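PDB 3U4F: mandelate racemase/muconate lactonizing enzyme family protein from Roseovarius nubinhibens ISM, which binds magnesium in an enolase-superfamily barrel and probably acts as a hydro-lyase. Local coordinates for residues C308-L311 with S312-L316. Residues are numbered along the deposited sequence; the frame is centred on the assembly and turned at random.
Sequences CANL and SLVTL
The carboxamide of N310 is the flat group here, and both bonds that S312 makes to it lie in its plane, at the OD1 edge. V314 CG1 stands off one face, 3.7 Å from N310 OD1 and displaced past the oxygen. S312 OG donates to N310 OD1 at 2.7 Å with a C=O...donor angle of 157°, while the backbone amide S312 N meets a lone pair of the same OD1 at 3.0 Å, closing an Asx turn. At the other end of the amide, ND2 is hydrogen-bonded to T55 OG1 and Y56 OH, which, with the donors at OD1, supports this orientation. The backbone carbonyl of N310 is used separately: with OG1 anti to its own carbonyl carbon (chi1 -60°), T315 donates from OG1 to N310 O at 2.7 Å, tilted 32° from the carbonyl plane. A water donates to both T315 OG1 and C308 O. C308 CB makes apolar contact with V314 CG1 at 3.9 Å, and the L311 and T315 side chains cross obliquely. S312 is the N-cap of helix 313-322, although its bond from V314 N is weak at 3.4 Å. Replacing N310 by an alanine removes the amide, which is likely to leave S312 OG and N without their common acceptor and T55 and Y56 without their ND2 partner. The buried carboxamide thus has both ends satisfied and, with T315 on N310 O, holds the loop whose A309 touches bound guanidine against the helix start.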
loop_
_atom_site.group_PDB
_atom_site.type_symbol
_atom_site.label_atom_id
_atom_site.label_comp_id
_atom_site.label_asym_id
_atom_site.label_seq_id
_atom_site.Cartn_x
_atom_site.Cartn_y
_atom_site.Cartn_z
ATOM N N CYS A 308 18.411 2.918 5.600
ATOM C CA CYS A 308 18.593 1.543 6.064
ATOM C C CYS A 308 18.771 1.657 7.519
ATOM O O CYS A 308 19.800 2.172 7.962
ATOM C CB CYS A 308 19.767 0.794 5.373
ATOM S SG CYS A 308 21.216 1.668 4.939
ATOM N N ALA A 309 17.774 1.174 8.251
ATOM C CA ALA A 309 17.637 1.510 9.655
ATOM C C ALA A 309 17.878 0.376 10.671
ATOM O O ALA A 309 17.564 0.512 11.856
ATOM C CB ALA A 309 16.307 2.169 9.887
ATOM N N ASN A 310 18.400 -0.749 10.206
ATOM C CA ASN A 310 18.899 -1.746 11.135
ATOM C C ASN A 310 19.981 -2.540 10.431
ATOM O O ASN A 310 20.238 -2.326 9.233
ATOM C CB ASN A 310 17.801 -2.670 11.618
ATOM C CG ASN A 310 17.058 -3.291 10.495
ATOM O OD1 ASN A 310 17.607 -4.066 9.718
ATOM N ND2 ASN A 310 15.780 -2.947 10.385
ATOM N N LEU A 311 20.595 -3.441 11.188
ATOM C CA LEU A 311 21.698 -4.248 10.667
ATOM C C LEU A 311 21.284 -5.661 10.288
ATOM O O LEU A 311 22.069 -6.631 10.441
ATOM C CB LEU A 311 22.886 -4.251 11.643
ATOM C CG LEU A 311 23.470 -2.857 11.899
ATOM C CD1 LEU A 311 24.590 -2.849 13.002
ATOM C CD2 LEU A 311 23.871 -2.177 10.566
ATOM N N SER A 312 20.046 -5.791 9.802
ATOM C CA SER A 312 19.707 -6.913 8.925
ATOM C C SER A 312 20.491 -6.687 7.622
ATOM O O SER A 312 21.374 -5.824 7.580
ATOM C CB SER A 312 18.200 -6.976 8.614
ATOM O OG SER A 312 17.799 -5.914 7.765
ATOM N N LEU A 313 20.176 -7.415 6.557
ATOM C CA LEU A 313 20.933 -7.231 5.283
ATOM C C LEU A 313 20.655 -5.916 4.535
ATOM O O LEU A 313 21.373 -5.571 3.594
ATOM C CB LEU A 313 20.752 -8.427 4.332
ATOM C CG LEU A 313 21.360 -9.749 4.828
ATOM C CD1 LEU A 313 21.039 -10.821 3.836
ATOM C CD2 LEU A 313 22.871 -9.571 4.947
ATOM N N VAL A 314 19.629 -5.176 4.954
ATOM C CA VAL A 314 19.303 -3.928 4.282
ATOM C C VAL A 314 20.507 -2.986 4.228
ATOM O O VAL A 314 20.740 -2.351 3.208
ATOM C CB VAL A 314 18.037 -3.241 4.900
ATOM C CG1 VAL A 314 18.342 -2.715 6.317
ATOM C CG2 VAL A 314 17.520 -2.142 3.978
ATOM N N THR A 315 21.303 -2.967 5.288
ATOM C CA THR A 315 22.503 -2.116 5.298
ATOM C C THR A 315 23.533 -2.570 4.250
ATOM O O THR A 315 24.048 -1.737 3.454
ATOM C CB THR A 315 23.039 -1.948 6.715
ATOM O OG1 THR A 315 22.014 -1.329 7.500
ATOM C CG2 THR A 315 24.262 -1.051 6.745
ATOM N N LEU A 316 23.804 -3.869 4.218
ATOM C CA LEU A 316 24.718 -4.438 3.227
ATOM C C LEU A 316 24.259 -4.215 1.793
ATOM O O LEU A 316 25.063 -3.851 0.917
ATOM C CB LEU A 316 24.935 -5.944 3.479
ATOM C CG LEU A 316 25.902 -6.665 2.517
ATOM C CD1 LEU A 316 27.306 -5.958 2.498
ATOM C CD2 LEU A 316 26.039 -8.119 2.945
HETATM O O HOH W 1 21.933 0.744 9.532
#